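Local coordinates for protein molybdopterin adenylyltransferase (Helicobacter pylori, PDB 4XCW) that probably adenylylates molybdopterin, activating it with an AMP group for metal insertion during the biosynthesis of molybdenum cofactor, at residues D51-D54 with L55-S59. Sequence-based numbering, arbitrary orientation. Where two conformers were deposited one is given.
Sequences DERD and LIEKS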
loop_
_atom_site.group_PDB
_atom_site.type_symbol
_atom_site.label_atom_id
_atom_site.label_comp_id
_atom_site.label_asym_id
_atom_site.label_seq_id
_atom_site.Cartn_x
_atom_site.Cartn_y
_atom_site.Cartn_z
ATOM N N ASP B 51 -10.155 -22.019 -8.504
ATOM C CA ASP B 51 -10.309 -20.687 -7.919
ATOM C C ASP B 51 -11.272 -20.699 -6.738
ATOM O O ASP B 51 -12.235 -19.931 -6.709
ATOM C CB ASP B 51 -10.810 -19.690 -8.968
ATOM C CG ASP B 51 -9.712 -19.209 -9.886
ATOM O OD1 ASP B 51 -8.628 -18.846 -9.381
ATOM O OD2 ASP B 51 -9.936 -19.183 -11.113
ATOM N N GLU B 52 -11.020 -21.586 -5.780
ATOM C CA GLU B 52 -11.817 -21.655 -4.559
ATOM C C GLU B 52 -10.917 -21.290 -3.396
ATOM O O GLU B 52 -9.846 -21.876 -3.231
ATOM C CB GLU B 52 -12.423 -23.049 -4.358
ATOM C CG GLU B 52 -13.180 -23.592 -5.552
ATOM C CD GLU B 52 -14.501 -22.883 -5.784
ATOM O OE1 GLU B 52 -14.986 -22.204 -4.855
ATOM O OE2 GLU B 52 -15.056 -23.007 -6.896
ATOM N N ARG B 53 -11.342 -20.317 -2.597
ATOM C CA ARG B 53 -10.472 -19.758 -1.565
ATOM C C ARG B 53 -9.926 -20.811 -0.605
ATOM O O ARG B 53 -8.718 -20.861 -0.362
ATOM C CB ARG B 53 -11.200 -18.672 -0.767
ATOM C CG ARG B 53 -10.284 -17.926 0.201
ATOM C CD ARG B 53 -11.048 -16.925 1.050
ATOM N NE ARG B 53 -12.150 -17.553 1.771
ATOM C CZ ARG B 53 -12.070 -18.013 3.015
ATOM N NH1 ARG B 53 -10.933 -17.915 3.691
ATOM N NH2 ARG B 53 -13.128 -18.571 3.586
ATOM N N ASP B 54 -10.797 -21.655 -0.058
ATOM C CA ASP B 54 -10.331 -22.605 0.948
ATOM C C ASP B 54 -9.337 -23.605 0.353
ATOM O O ASP B 54 -8.385 -24.016 1.020
ATOM C CB ASP B 54 -11.499 -23.347 1.598
ATOM C CG ASP B 54 -11.071 -24.123 2.830
ATOM O OD1 ASP B 54 -10.375 -23.537 3.693
ATOM O OD2 ASP B 54 -11.407 -25.323 2.924
ATOM N N LEU B 55 -9.546 -23.980 -0.905
ATOM C CA LEU B 55 -8.639 -24.907 -1.570
ATOM C C LEU B 55 -7.264 -24.285 -1.771
ATOM O O LEU B 55 -6.238 -24.944 -1.597
ATOM C CB LEU B 55 -9.216 -25.353 -2.915
ATOM C CG LEU B 55 -10.298 -26.428 -2.851
ATOM C CD1 LEU B 55 -10.741 -26.830 -4.250
ATOM C CD2 LEU B 55 -9.792 -27.631 -2.069
ATOM N N ILE B 56 -7.232 -23.012 -2.139
ATOM C CA ILE B 56 -5.954 -22.331 -2.300
ATOM C C ILE B 56 -5.246 -22.175 -0.952
ATOM O O ILE B 56 -4.036 -22.373 -0.852
ATOM C CB ILE B 56 -6.137 -20.965 -2.967
ATOM C CG1 ILE B 56 -6.722 -21.162 -4.368
ATOM C CG2 ILE B 56 -4.808 -20.211 -3.025
ATOM C CD1 ILE B 56 -6.559 -19.969 -5.280
ATOM N N GLU B 57 -6.004 -21.846 0.090
ATOM C CA GLU B 57 -5.423 -21.742 1.429
ATOM C C GLU B 57 -4.807 -23.070 1.844
ATOM O O GLU B 57 -3.671 -23.121 2.301
ATOM C CB GLU B 57 -6.474 -21.321 2.454
ATOM C CG GLU B 57 -7.014 -19.916 2.256
ATOM C CD GLU B 57 -8.029 -19.533 3.311
ATOM O OE1 GLU B 57 -8.100 -20.226 4.351
ATOM O OE2 GLU B 57 -8.752 -18.535 3.100
ATOM N N LYS B 58 -5.573 -24.146 1.687
ATOM C CA LYS B 58 -5.096 -25.474 2.048
ATOM C C LYS B 58 -3.830 -25.861 1.298
ATOM O O LYS B 58 -2.928 -26.462 1.867
ATOM C CB LYS B 58 -6.187 -26.510 1.790
ATOM C CG LYS B 58 -7.289 -26.510 2.830
ATOM C CD LYS B 58 -8.331 -27.567 2.515
ATOM C CE LYS B 58 -9.355 -27.690 3.631
ATOM N NZ LYS B 58 -10.424 -28.663 3.281
ATOM N N SER B 59 -3.768 -25.519 0.016
ATOM C CA SER B 59 -2.600 -25.823 -0.808
ATOM C C SER B 59 -1.377 -25.045 -0.342
ATOM O O SER B 59 -0.293 -25.605 -0.190
ATOM C CB SER B 59 -2.881 -25.514 -2.279
ATOM O OG SER B 59 -1.758 -25.826 -3.086
#
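As modelled, E57 OE2 comes to the edge of the R53 guanidinium, near the plane of that group. NH1 faces OE2 in a salt bridge, but the modelled separation is implausibly short, so the exact placement of both groups is doubtful. CG of R53 stands anti to the backbone N (chi1 -172°), which carries the chain over toward E57, while E57 runs out straight beyond CG. Next to this pair the D54 carboxylate stands nearly square to that of E57, with OD1 4.1 Å from OE1; the nearby positive charges of K58 and, if correctly placed, R53 probably ease the repulsion. The other carboxylate oxygen of D54, OD2, has K58 CE at 3.2 Å and makes a salt bridge to K58 NZ at 3.5 Å. R53 with E57 and D54 with K58 are i to i+4 pairs at the start of helix 53-66, which follows strand 42-49 in the molybdopterin-binding fold. E52 sits at the N-cap: its carbonyl O accepts a hydrogen bond from I56 N at 3.1 Å, and its OE2 makes a salt bridge to R83 NH2. R53 O accepts one from E57 N (2.9 Å), and D54 O one from K58 N. From the inner side of the turn I56 packs on V49, L11 and A13 of the sheet and on A89 of helix 86-93.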